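Local coordinates for protein gamma-glutamyltranspeptidase (Streptomyces lincolnensis, PDB 6J3A) that is probably an Ntn-type transferase or hydrolase related to gamma-glutamyltranspeptidases and LmbA, its own substrate not established, at residues N266-C271 against H512-V517; M313-A318 against A334-G339; K91-D96 against E239-T244. One frame throughout, in Å; residues are numbered along the deposited sequence.

Interaction 1 (N266-C271 against H512-V517); sequences NGWTVC and HFFLAV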
ATOM      1  N   ASN A 266       8.338 -20.681 -22.781  1.00 29.68           N
ATOM      2  CA  ASN A 266       8.185 -19.409 -23.511  1.00 27.97           C
ATOM      3  C   ASN A 266       9.160 -18.306 -23.045  1.00 26.92           C
ATOM      4  O   ASN A 266       8.765 -17.160 -22.813  1.00 26.46           O
ATOM      5  CB  ASN A 266       6.729 -18.948 -23.393  1.00 27.25           C
ATOM      6  CG  ASN A 266       6.449 -17.680 -24.167  1.00 26.91           C
ATOM      7  OD1 ASN A 266       6.668 -17.620 -25.375  1.00 26.38           O
ATOM      8  ND2 ASN A 266       5.970 -16.653 -23.471  1.00 25.69           N
ATOM      9  N   GLY A 267      10.428 -18.674 -22.879  1.00 26.02           N
ATOM     10  CA  GLY A 267      11.467 -17.738 -22.430  1.00 26.33           C
ATOM     11  C   GLY A 267      11.687 -17.685 -20.929  1.00 27.80           C
ATOM     12  O   GLY A 267      12.728 -17.184 -20.467  1.00 27.49           O
ATOM     13  N   TRP A 268      10.703 -18.181 -20.170  1.00 29.88           N
ATOM     14  CA  TRP A 268      10.755 -18.231 -18.710  1.00 31.28           C
ATOM     15  C   TRP A 268      11.106 -19.621 -18.190  1.00 32.20           C
ATOM     16  O   TRP A 268      10.901 -20.631 -18.868  1.00 31.59           O
ATOM     17  CB  TRP A 268       9.411 -17.852 -18.070  1.00 31.68           C
ATOM     18  CG  TRP A 268       8.774 -16.581 -18.518  1.00 32.34           C
ATOM     19  CD1 TRP A 268       8.088 -16.381 -19.677  1.00 32.99           C
ATOM     20  CD2 TRP A 268       8.690 -15.350 -17.784  1.00 32.25           C
ATOM     21  NE1 TRP A 268       7.610 -15.095 -19.729  1.00 33.47           N
ATOM     22  CE2 TRP A 268       7.962 -14.442 -18.579  1.00 32.83           C
ATOM     23  CE3 TRP A 268       9.177 -14.923 -16.547  1.00 32.13           C
ATOM     24  CZ2 TRP A 268       7.713 -13.129 -18.176  1.00 33.02           C
ATOM     25  CZ3 TRP A 268       8.924 -13.620 -16.145  1.00 32.48           C
ATOM     26  CH2 TRP A 268       8.199 -12.739 -16.958  1.00 32.59           C
ATOM     27  N   THR A 269      11.617 -19.638 -16.964  1.00 32.62           N
ATOM     28  CA  THR A 269      11.734 -20.841 -16.155  1.00 32.64           C
ATOM     29  C   THR A 269      10.980 -20.572 -14.867  1.00 32.58           C
ATOM     30  O   THR A 269      11.250 -19.583 -14.200  1.00 34.20           O
ATOM     31  CB  THR A 269      13.194 -21.149 -15.788  1.00 32.26           C
ATOM     32  OG1 THR A 269      13.986 -21.192 -16.980  1.00 31.73           O
ATOM     33  CG2 THR A 269      13.310 -22.482 -15.029  1.00 31.85           C
ATOM     34  N   VAL A 270      10.050 -21.449 -14.511  1.00 32.03           N
ATOM     35  CA  VAL A 270       9.377 -21.364 -13.218  1.00 31.36           C
ATOM     36  C   VAL A 270      10.010 -22.370 -12.267  1.00 31.04           C
ATOM     37  O   VAL A 270      10.203 -23.518 -12.636  1.00 30.94           O
ATOM     38  CB  VAL A 270       7.884 -21.646 -13.335  1.00 30.73           C
ATOM     39  CG1 VAL A 270       7.213 -21.390 -11.993  1.00 31.59           C
ATOM     40  CG2 VAL A 270       7.266 -20.754 -14.404  1.00 31.29           C
ATOM     41  N   CYS A 271      10.328 -21.919 -11.054  1.00 30.65           N
ATOM     42  CA  CYS A 271      10.884 -22.765  -9.991  1.00 30.40           C
ATOM     43  C   CYS A 271       9.859 -23.009  -8.897  1.00 28.57           C
ATOM     44  O   CYS A 271       9.197 -22.073  -8.445  1.00 27.34           O
ATOM     45  CB  CYS A 271      12.127 -22.117  -9.375  1.00 30.59           C
ATOM     46  SG  CYS A 271      13.430 -21.830 -10.593  1.00 31.09           S
ATOM     47  N   HIS A 512      -2.658 -18.775 -13.042  1.00 28.75           N
ATOM     48  CA  HIS A 512      -3.392 -17.713 -13.742  1.00 27.78           C
ATOM     49  C   HIS A 512      -2.591 -16.408 -13.665  1.00 26.88           C
ATOM     50  O   HIS A 512      -2.359 -15.740 -14.684  1.00 26.90           O
ATOM     51  CB  HIS A 512      -4.817 -17.541 -13.192  1.00 27.43           C
ATOM     52  CG  HIS A 512      -5.544 -18.837 -12.994  1.00 26.43           C
ATOM     53  ND1 HIS A 512      -5.280 -19.951 -13.755  1.00 26.19           N
ATOM     54  CD2 HIS A 512      -6.499 -19.204 -12.109  1.00 25.45           C
ATOM     55  CE1 HIS A 512      -6.049 -20.947 -13.351  1.00 25.75           C
ATOM     56  NE2 HIS A 512      -6.798 -20.518 -12.353  1.00 25.06           N
ATOM     57  N   PHE A 513      -2.123 -16.087 -12.464  1.00 25.57           N
ATOM     58  CA  PHE A 513      -1.288 -14.906 -12.235  1.00 25.19           C
ATOM     59  C   PHE A 513      -0.042 -14.866 -13.115  1.00 25.87           C
ATOM     60  O   PHE A 513       0.164 -13.900 -13.851  1.00 25.72           O
ATOM     61  CB  PHE A 513      -0.872 -14.872 -10.774  1.00 24.57           C
ATOM     62  CG  PHE A 513       0.204 -13.887 -10.468  1.00 23.23           C
ATOM     63  CD1 PHE A 513      -0.074 -12.537 -10.443  1.00 23.14           C
ATOM     64  CD2 PHE A 513       1.490 -14.315 -10.186  1.00 22.94           C
ATOM     65  CE1 PHE A 513       0.918 -11.619 -10.143  1.00 23.28           C
ATOM     66  CE2 PHE A 513       2.486 -13.406  -9.885  1.00 22.72           C
ATOM     67  CZ  PHE A 513       2.199 -12.055  -9.861  1.00 22.98           C
ATOM     68  N   PHE A 514       0.778 -15.912 -13.028  1.00 26.62           N
ATOM     69  CA  PHE A 514       2.032 -15.981 -13.781  1.00 27.88           C
ATOM     70  C   PHE A 514       1.835 -15.846 -15.284  1.00 27.89           C
ATOM     71  O   PHE A 514       2.614 -15.158 -15.940  1.00 27.33           O
ATOM     72  CB  PHE A 514       2.776 -17.277 -13.501  1.00 29.19           C
ATOM     73  CG  PHE A 514       3.940 -17.515 -14.425  1.00 30.03           C
ATOM     74  CD1 PHE A 514       5.202 -17.016 -14.114  1.00 30.11           C
ATOM     75  CD2 PHE A 514       3.772 -18.238 -15.605  1.00 30.46           C
ATOM     76  CE1 PHE A 514       6.273 -17.240 -14.955  1.00 31.20           C
ATOM     77  CE2 PHE A 514       4.837 -18.460 -16.453  1.00 31.03           C
ATOM     78  CZ  PHE A 514       6.091 -17.961 -16.129  1.00 31.66           C
ATOM     79  N   LEU A 515       0.824 -16.518 -15.830  1.00 28.37           N
ATOM     80  CA  LEU A 515       0.482 -16.339 -17.254  1.00 29.48           C
ATOM     81  C   LEU A 515       0.045 -14.900 -17.566  1.00 30.19           C
ATOM     82  O   LEU A 515       0.450 -14.308 -18.578  1.00 31.00           O
ATOM     83  CB  LEU A 515      -0.599 -17.333 -17.711  1.00 29.52           C
ATOM     84  CG  LEU A 515      -0.201 -18.816 -17.782  1.00 29.52           C
ATOM     85  CD1 LEU A 515      -1.378 -19.659 -18.243  1.00 29.58           C
ATOM     86  CD2 LEU A 515       0.984 -19.056 -18.698  1.00 29.86           C
ATOM     87  N   ALA A 516      -0.771 -14.328 -16.694  1.00 30.39           N
ATOM     88  CA  ALA A 516      -1.149 -12.933 -16.863  1.00 29.88           C
ATOM     89  C   ALA A 516       0.090 -12.033 -16.884  1.00 29.66           C
ATOM     90  O   ALA A 516       0.215 -11.198 -17.776  1.00 32.86           O
ATOM     91  CB  ALA A 516      -2.121 -12.506 -15.786  1.00 29.44           C
ATOM     92  N   VAL A 517       1.022 -12.233 -15.954  1.00 27.65           N
ATOM     93  CA  VAL A 517       2.260 -11.437 -15.938  1.00 27.21           C
ATOM     94  C   VAL A 517       3.003 -11.528 -17.278  1.00 28.03           C
ATOM     95  O   VAL A 517       3.480 -10.530 -17.800  1.00 28.73           O
ATOM     96  CB  VAL A 517       3.228 -11.858 -14.809  1.00 26.46           C
ATOM     97  CG1 VAL A 517       4.551 -11.100 -14.917  1.00 26.13           C
ATOM     98  CG2 VAL A 517       2.609 -11.624 -13.436  1.00 26.21           C
TER
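Trp268 and Val270, neighbours but one on strand 268-272, close on the ring of Phe514 from helix 506-519. The Trp268 side chain can be followed outward. Its CB lies in the plane of the Phe514 ring, at the edge, 3.8 Å from Phe514 CZ. With CG set beside the backbone N (chi1 -51°), the indole turns a face to that ring. Trp268 CG comes equally near Phe514 CZ, also at 3.8 Å. Further along, Trp268 CD2 stands 4.0 Å from Phe514 CZ, and Trp268 CE3 meets Phe514 CE1. At the far rim, Trp268 CH2 reaches Val517 CG1 at 4.5 Å, one helical turn beyond Phe514. The result is a T-shaped stack, the edge of Phe514 directed at the five-membered ring of Trp268, with centroids 5.3 Å apart and planes at 73°. This is the sheet-helix interface of the Ntn-hydrolase sandwich: the helix runs nearly antiparallel to the strand, the axes of 268-271 and 512-517 approaching to 11.8 Å with their directions 158° apart. Strand 493-499 supplies further packing, Val495 touching Trp268 and Met496 touching Phe514 and Val517. Arg490 adds a cation-pi contact to the indole. Over one face of Phe514, Val270 CG2 forms a CH-pi contact 3.9 Å from the ring centroid. Val270 CG2 approaches closest at Phe514 CZ, 3.5 Å away, toward the ring's rim. Replacing Phe514 by an alanine is likely to open a gap between strand and helix, leaving Val270 CG2 without its aromatic face and the indole without its edge-on partner.

Interaction 2 (M313-A318 against A334-G339); sequences MADREA and AEYNAG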
ATOM      1  N   MET A 313      -4.040 -31.941 -11.835  1.00 30.03           N
ATOM      2  CA  MET A 313      -4.429 -32.285 -10.460  1.00 30.53           C
ATOM      3  C   MET A 313      -4.620 -33.785 -10.261  1.00 30.59           C
ATOM      4  O   MET A 313      -4.263 -34.341  -9.227  1.00 31.66           O
ATOM      5  CB  MET A 313      -5.703 -31.533 -10.070  1.00 31.15           C
ATOM      6  CG  MET A 313      -5.477 -30.055  -9.799  1.00 32.74           C
ATOM      7  SD  MET A 313      -4.286 -29.688  -8.481  1.00 35.10           S
ATOM      8  CE  MET A 313      -5.386 -29.040  -7.236  1.00 36.21           C
ATOM      9  N   ALA A 314      -5.186 -34.429 -11.268  1.00 31.55           N
ATOM     10  CA  ALA A 314      -5.328 -35.878 -11.302  1.00 31.34           C
ATOM     11  C   ALA A 314      -3.988 -36.562 -11.139  1.00 30.24           C
ATOM     12  O   ALA A 314      -3.861 -37.531 -10.392  1.00 29.42           O
ATOM     13  CB  ALA A 314      -5.969 -36.299 -12.615  1.00 31.27           C
ATOM     14  N   ASP A 315      -3.000 -36.044 -11.857  1.00 30.48           N
ATOM     15  CA  ASP A 315      -1.633 -36.557 -11.788  1.00 30.36           C
ATOM     16  C   ASP A 315      -1.031 -36.275 -10.418  1.00 30.57           C
ATOM     17  O   ASP A 315      -0.341 -37.121  -9.870  1.00 29.19           O
ATOM     18  CB  ASP A 315      -0.752 -35.965 -12.902  1.00 30.11           C
ATOM     19  CG  ASP A 315      -0.830 -36.754 -14.223  1.00 30.44           C
ATOM     20  OD1 ASP A 315      -1.426 -37.862 -14.265  1.00 29.58           O
ATOM     21  OD2 ASP A 315      -0.259 -36.256 -15.229  1.00 30.41           O
ATOM     22  N   ARG A 316      -1.311 -35.090  -9.871  1.00 32.22           N
ATOM     23  CA  ARG A 316      -0.938 -34.752  -8.492  1.00 32.80           C
ATOM     24  C   ARG A 316      -1.432 -35.797  -7.476  1.00 33.99           C
ATOM     25  O   ARG A 316      -0.665 -36.291  -6.647  1.00 33.70           O
ATOM     26  CB  ARG A 316      -1.476 -33.380  -8.117  1.00 32.74           C
ATOM     27  CG  ARG A 316      -1.039 -32.905  -6.738  1.00 33.37           C
ATOM     28  CD  ARG A 316      -1.865 -31.735  -6.244  1.00 34.05           C
ATOM     29  NE  ARG A 316      -3.119 -32.158  -5.612  1.00 34.79           N
ATOM     30  CZ  ARG A 316      -3.907 -31.383  -4.867  1.00 34.69           C
ATOM     31  NH1 ARG A 316      -5.023 -31.883  -4.344  1.00 35.49           N
ATOM     32  NH2 ARG A 316      -3.585 -30.120  -4.619  1.00 34.78           N
ATOM     33  N   GLU A 317      -2.718 -36.115  -7.558  1.00 34.17           N
ATOM     34  CA  GLU A 317      -3.341 -37.089  -6.663  1.00 35.31           C
ATOM     35  C   GLU A 317      -2.781 -38.501  -6.817  1.00 34.13           C
ATOM     36  O   GLU A 317      -2.519 -39.194  -5.827  1.00 34.72           O
ATOM     37  CB  GLU A 317      -4.851 -37.137  -6.909  1.00 36.88           C
ATOM     38  CG  GLU A 317      -5.615 -37.963  -5.882  1.00 37.65           C
ATOM     39  CD  GLU A 317      -5.327 -37.516  -4.463  1.00 37.52           C
ATOM     40  OE1 GLU A 317      -5.430 -36.301  -4.195  1.00 38.15           O
ATOM     41  OE2 GLU A 317      -4.963 -38.360  -3.625  1.00 38.86           O
ATOM     42  N   ALA A 318      -2.642 -38.925  -8.065  1.00 32.84           N
ATOM     43  CA  ALA A 318      -2.120 -40.253  -8.400  1.00 31.72           C
ATOM     44  C   ALA A 318      -0.648 -40.444  -8.064  1.00 30.72           C
ATOM     45  O   ALA A 318      -0.267 -41.499  -7.568  1.00 32.83           O
ATOM     46  CB  ALA A 318      -2.344 -40.543  -9.876  1.00 31.40           C
ATOM     47  N   ALA A 334       7.796 -33.809 -23.084  1.00 33.39           N
ATOM     48  CA  ALA A 334       6.976 -33.377 -24.211  1.00 34.83           C
ATOM     49  C   ALA A 334       6.115 -34.526 -24.730  1.00 36.75           C
ATOM     50  O   ALA A 334       4.933 -34.351 -25.049  1.00 35.80           O
ATOM     51  CB  ALA A 334       7.869 -32.855 -25.321  1.00 34.31           C
ATOM     52  N   GLU A 335       6.755 -35.691 -24.834  1.00 39.84           N
ATOM     53  CA  GLU A 335       6.115 -36.972 -25.208  1.00 41.27           C
ATOM     54  C   GLU A 335       4.787 -37.206 -24.452  1.00 38.98           C
ATOM     55  O   GLU A 335       3.718 -37.336 -25.068  1.00 38.59           O
ATOM     56  CB  GLU A 335       7.150 -38.125 -25.021  1.00 45.61           C
ATOM     57  CG  GLU A 335       6.651 -39.529 -24.639  1.00 48.97           C
ATOM     58  CD  GLU A 335       5.919 -40.269 -25.760  1.00 50.96           C
ATOM     59  OE1 GLU A 335       5.145 -39.637 -26.535  1.00 49.79           O
ATOM     60  OE2 GLU A 335       6.120 -41.509 -25.855  1.00 49.63           O
ATOM     61  N   TYR A 336       4.877 -37.200 -23.124  1.00 35.40           N
ATOM     62  CA  TYR A 336       3.734 -37.439 -22.229  1.00 34.40           C
ATOM     63  C   TYR A 336       2.607 -36.408 -22.413  1.00 34.47           C
ATOM     64  O   TYR A 336       1.424 -36.758 -22.556  1.00 31.38           O
ATOM     65  CB  TYR A 336       4.242 -37.424 -20.785  1.00 33.24           C
ATOM     66  CG  TYR A 336       3.185 -37.594 -19.724  1.00 32.70           C
ATOM     67  CD1 TYR A 336       2.525 -38.801 -19.560  1.00 32.18           C
ATOM     68  CD2 TYR A 336       2.856 -36.545 -18.874  1.00 32.54           C
ATOM     69  CE1 TYR A 336       1.560 -38.959 -18.586  1.00 31.97           C
ATOM     70  CE2 TYR A 336       1.894 -36.690 -17.898  1.00 32.38           C
ATOM     71  CZ  TYR A 336       1.259 -37.907 -17.749  1.00 32.19           C
ATOM     72  OH  TYR A 336       0.297 -38.063 -16.781  1.00 30.95           O
ATOM     73  N   ASN A 337       3.016 -35.142 -22.418  1.00 33.93           N
ATOM     74  CA  ASN A 337       2.101 -34.009 -22.449  1.00 33.64           C
ATOM     75  C   ASN A 337       1.416 -33.818 -23.811  1.00 33.60           C
ATOM     76  O   ASN A 337       0.280 -33.321 -23.888  1.00 32.41           O
ATOM     77  CB  ASN A 337       2.850 -32.758 -21.987  1.00 33.33           C
ATOM     78  CG  ASN A 337       3.105 -32.773 -20.493  1.00 33.53           C
ATOM     79  OD1 ASN A 337       2.180 -32.590 -19.713  1.00 33.38           O
ATOM     80  ND2 ASN A 337       4.353 -33.025 -20.085  1.00 32.64           N
ATOM     81  N   ALA A 338       2.100 -34.240 -24.871  1.00 33.64           N
ATOM     82  CA  ALA A 338       1.515 -34.269 -26.208  1.00 34.33           C
ATOM     83  C   ALA A 338       0.305 -35.201 -26.191  1.00 34.55           C
ATOM     84  O   ALA A 338      -0.764 -34.861 -26.694  1.00 34.56           O
ATOM     85  CB  ALA A 338       2.537 -34.735 -27.233  1.00 34.08           C
ATOM     86  N   GLY A 339       0.480 -36.369 -25.586  1.00 34.55           N
ATOM     87  CA  GLY A 339      -0.640 -37.271 -25.350  1.00 33.64           C
ATOM     88  C   GLY A 339      -1.736 -36.617 -24.529  1.00 33.04           C
ATOM     89  O   GLY A 339      -2.905 -36.606 -24.930  1.00 32.59           O
TER
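Asp315 and Tyr336 make a polar side-chain contact in which one hydrogen bond joins 313-318 to 334-339; the segments lie on helices 299-319 and 334-341, separated in the chain by the short helix 328-331. Tyr336 OH donates the hydrogen bond to Asp315 OD2. The modelled separation of Tyr336 OH and Asp315 OD2, 2.4 Å, is very short, and its exact value is doubtful at this resolution. The two side chains come from opposite directions and together bridge helices set well apart: the nearest CA atoms of the two segments, those of Asp315 and Asn337, are 11.6 Å from each other. The tyrosine supplies most of the reach. Its CG is anti to the backbone N (chi1 177°), which sends the phenol out from its own helix toward the carboxylate. Asp315 OD2 sits at the ring's edge and near its plane, on the CE2 flank, 3.5 Å from Tyr336 CE2. The angle CZ-OH-OD2 is about 122°, close to what a phenol hydroxyl donating in its ring plane would give, and the carboxylate is turned 27° from the ring. Asp315 OD1 is also near, 3.1 Å from Tyr336 OH, but the angle is poor and no bond forms there. The carboxylate is buried, yet well supplied with donors: Gln284 NE2 also binds OD2, and the backbone N of Gly355 binds OD1, which probably steadies the negative charge and fixes the rotation of the group. Around this bridge, helix 328-331 places Leu331 against both Asp315 and Tyr336, while helix 280-288 provides Gln284 and packs Ala287 and Leu288 against Asn337.

Interaction 3 (K91-D96 against E239-T244); sequences KGLGLD and ERHTGT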
ATOM      1  N   LYS A  91      -5.613 -46.619  11.653  1.00 32.97           N
ATOM      2  CA  LYS A  91      -6.675 -47.590  11.396  1.00 33.69           C
ATOM      3  C   LYS A  91      -7.129 -48.286  12.679  1.00 32.80           C
ATOM      4  O   LYS A  91      -8.332 -48.523  12.869  1.00 31.51           O
ATOM      5  CB  LYS A  91      -6.215 -48.654  10.389  1.00 36.15           C
ATOM      6  CG  LYS A  91      -6.352 -48.272   8.922  1.00 37.47           C
ATOM      7  CD  LYS A  91      -7.794 -47.922   8.600  1.00 39.76           C
ATOM      8  CE  LYS A  91      -8.216 -48.401   7.229  1.00 41.83           C
ATOM      9  NZ  LYS A  91      -9.584 -47.899   6.929  1.00 43.32           N
ATOM     10  N   GLY A  92      -6.170 -48.599  13.554  1.00 31.28           N
ATOM     11  CA  GLY A  92      -6.468 -49.205  14.861  1.00 30.42           C
ATOM     12  C   GLY A  92      -7.356 -48.353  15.765  1.00 30.21           C
ATOM     13  O   GLY A  92      -8.050 -48.878  16.637  1.00 29.44           O
ATOM     14  N   LEU A  93      -7.346 -47.042  15.545  1.00 29.84           N
ATOM     15  CA  LEU A  93      -8.239 -46.124  16.229  1.00 30.09           C
ATOM     16  C   LEU A  93      -9.588 -45.938  15.527  1.00 31.07           C
ATOM     17  O   LEU A  93     -10.331 -45.020  15.865  1.00 32.62           O
ATOM     18  CB  LEU A  93      -7.543 -44.783  16.375  1.00 30.77           C
ATOM     19  CG  LEU A  93      -6.208 -44.846  17.120  1.00 30.99           C
ATOM     20  CD1 LEU A  93      -5.426 -43.571  16.857  1.00 30.97           C
ATOM     21  CD2 LEU A  93      -6.434 -45.049  18.609  1.00 30.48           C
ATOM     22  N   GLY A  94      -9.912 -46.805  14.570  1.00 31.68           N
ATOM     23  CA  GLY A  94     -11.215 -46.778  13.900  1.00 33.40           C
ATOM     24  C   GLY A  94     -11.403 -45.589  12.981  1.00 35.38           C
ATOM     25  O   GLY A  94     -12.520 -45.113  12.799  1.00 36.23           O
ATOM     26  N   LEU A  95     -10.294 -45.122  12.410  1.00 37.74           N
ATOM     27  CA  LEU A  95     -10.266 -43.959  11.542  1.00 39.31           C
ATOM     28  C   LEU A  95     -10.119 -44.407  10.095  1.00 40.20           C
ATOM     29  O   LEU A  95      -9.383 -45.346   9.798  1.00 40.28           O
ATOM     30  CB  LEU A  95      -9.109 -43.028  11.935  1.00 38.72           C
ATOM     31  CG  LEU A  95      -9.226 -42.328  13.307  1.00 39.57           C
ATOM     32  CD1 LEU A  95      -7.908 -41.683  13.748  1.00 38.65           C
ATOM     33  CD2 LEU A  95     -10.355 -41.299  13.325  1.00 38.54           C
ATOM     34  N   ASP A  96     -10.846 -43.741   9.207  1.00 42.23           N
ATOM     35  CA  ASP A  96     -10.685 -43.934   7.760  1.00 44.74           C
ATOM     36  C   ASP A  96      -9.859 -42.820   7.124  1.00 41.91           C
ATOM     37  O   ASP A  96      -9.103 -43.059   6.188  1.00 38.92           O
ATOM     38  CB  ASP A  96     -12.057 -44.040   7.089  1.00 47.95           C
ATOM     39  CG  ASP A  96     -12.679 -45.417   7.252  1.00 51.82           C
ATOM     40  OD1 ASP A  96     -12.266 -46.191   8.154  1.00 53.04           O
ATOM     41  OD2 ASP A  96     -13.590 -45.723   6.459  1.00 58.13           O
ATOM     42  N   GLU A 239     -13.862 -38.274  19.400  1.00 38.77           N
ATOM     43  CA  GLU A 239     -13.150 -38.896  20.522  1.00 37.98           C
ATOM     44  C   GLU A 239     -11.926 -38.094  20.861  1.00 36.17           C
ATOM     45  O   GLU A 239     -11.404 -37.349  20.026  1.00 37.66           O
ATOM     46  CB  GLU A 239     -12.652 -40.303  20.177  1.00 38.99           C
ATOM     47  CG  GLU A 239     -13.730 -41.295  19.816  1.00 39.64           C
ATOM     48  CD  GLU A 239     -13.164 -42.594  19.265  1.00 39.57           C
ATOM     49  OE1 GLU A 239     -12.465 -42.557  18.232  1.00 40.68           O
ATOM     50  OE2 GLU A 239     -13.435 -43.657  19.854  1.00 40.02           O
ATOM     51  N   ARG A 240     -11.445 -38.290  22.082  1.00 34.61           N
ATOM     52  CA  ARG A 240     -10.171 -37.741  22.489  1.00 34.37           C
ATOM     53  C   ARG A 240      -9.097 -38.702  22.021  1.00 33.26           C
ATOM     54  O   ARG A 240      -9.096 -39.876  22.395  1.00 32.96           O
ATOM     55  CB  ARG A 240     -10.115 -37.494  23.996  1.00 35.00           C
ATOM     56  CG  ARG A 240     -11.068 -36.389  24.412  1.00 35.64           C
ATOM     57  CD  ARG A 240     -10.989 -35.990  25.884  1.00 36.57           C
ATOM     58  NE  ARG A 240     -12.238 -35.315  26.255  1.00 36.82           N
ATOM     59  CZ  ARG A 240     -13.317 -35.895  26.789  1.00 36.44           C
ATOM     60  NH1 ARG A 240     -13.347 -37.189  27.107  1.00 36.59           N
ATOM     61  NH2 ARG A 240     -14.385 -35.151  27.024  1.00 36.68           N
ATOM     62  N   HIS A 241      -8.214 -38.211  21.159  1.00 31.78           N
ATOM     63  CA  HIS A 241      -7.090 -39.008  20.691  1.00 31.06           C
ATOM     64  C   HIS A 241      -5.794 -38.408  21.198  1.00 32.31           C
ATOM     65  O   HIS A 241      -5.751 -37.260  21.663  1.00 31.70           O
ATOM     66  CB  HIS A 241      -7.103 -39.134  19.173  1.00 29.02           C
ATOM     67  CG  HIS A 241      -8.225 -39.985  18.660  1.00 28.32           C
ATOM     68  ND1 HIS A 241      -8.330 -41.328  18.951  1.00 28.00           N
ATOM     69  CD2 HIS A 241      -9.298 -39.686  17.890  1.00 27.39           C
ATOM     70  CE1 HIS A 241      -9.411 -41.820  18.373  1.00 27.48           C
ATOM     71  NE2 HIS A 241     -10.014 -40.845  17.720  1.00 27.63           N
ATOM     72  N   THR A 242      -4.752 -39.221  21.125  1.00 33.27           N
ATOM     73  CA  THR A 242      -3.427 -38.837  21.552  1.00 34.19           C
ATOM     74  C   THR A 242      -2.488 -38.899  20.335  1.00 34.50           C
ATOM     75  O   THR A 242      -2.743 -39.620  19.369  1.00 33.27           O
ATOM     76  CB  THR A 242      -2.958 -39.736  22.715  1.00 36.14           C
ATOM     77  OG1 THR A 242      -1.896 -39.090  23.415  1.00 38.99           O
ATOM     78  CG2 THR A 242      -2.497 -41.125  22.241  1.00 36.63           C
ATOM     79  N   GLY A 243      -1.415 -38.125  20.385  1.00 33.88           N
ATOM     80  CA  GLY A 243      -0.448 -38.077  19.293  1.00 34.33           C
ATOM     81  C   GLY A 243       0.697 -39.036  19.549  1.00 34.02           C
ATOM     82  O   GLY A 243       1.087 -39.254  20.698  1.00 34.21           O
ATOM     83  N   THR A 244       1.237 -39.598  18.468  1.00 33.99           N
ATOM     84  CA  THR A 244       2.351 -40.550  18.539  1.00 33.66           C
ATOM     85  C   THR A 244       3.697 -39.845  18.550  1.00 33.62           C
ATOM     86  O   THR A 244       4.725 -40.496  18.711  1.00 34.00           O
ATOM     87  CB  THR A 244       2.357 -41.521  17.340  1.00 34.03           C
ATOM     88  OG1 THR A 244       2.582 -40.796  16.122  1.00 34.28           O
ATOM     89  CG2 THR A 244       1.042 -42.279  17.241  1.00 34.08           C
TER
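The chain leaving helix 87-92 through a tight turn meets the small two-stranded hairpin formed by strands 233-234 and 240-241, and His241 of the hairpin is the residue on which the contact rests. Leu93 of the turn and Leu95 just after it approach its imidazole, both obliquely. Leu93 CB lies 4.0 Å from His241 CE1, and the branch atom Leu93 CD2 comes to 4.2 Å from His241 ND1. The two side chains slide past each other in opposite directions, so the leucine lies alongside the imidazole. Leu95 adds its CD2 from a position nearer the other ring nitrogen, 4.4 Å from His241 NE2. His241 points at the turn with CG beside its backbone N (chi1 -70°), and the ring is buried, with Leu104 and Asp235 also touching it. Glu239, on the exposed side, has an extended chain, its OE1 lying 3.0 Å from His241 NE2. Backbone bonding of His241 with Thr233 ties the histidine to the partner strand of the hairpin. The turn itself is fastened by Gly94 N bonding to Lys91 O at 2.9 Å, and a salt bridge links Lys91 NZ to Asp96 OD1, 3.4 Å apart, on the side away from the hairpin. Backbone angles of Gly92 and Leu93 make this a type I turn, followed by Gly94 in the left-handed region at phi 70°. A glycine of this conformation just past a helix is a familiar way of redirecting the chain, here with Leu93 pointing at the hairpin histidine and Leu95 bringing only its end near it.

The contacts differ in burial and chemistry: interaction 1 is wholly buried, interactions 2 and 3 partly. Interaction 1 lies in the core, where strand and helix meet through aromatic and aliphatic groups without a hydrogen bond. Interaction 2 joins its two helical segments through one hydrogen bond, with a buried acid and a partly exposed phenol; along the chain it is nested inside the loop that interaction 1 closes, and their centres are 19 Å apart. Interaction 3, where turn and hairpin mix leucines with a histidine near exposed charge, closes earlier in the chain and lies across the chain's centre from interaction 1, its centre 43 Å away. No two of them touch or share a helix or strand.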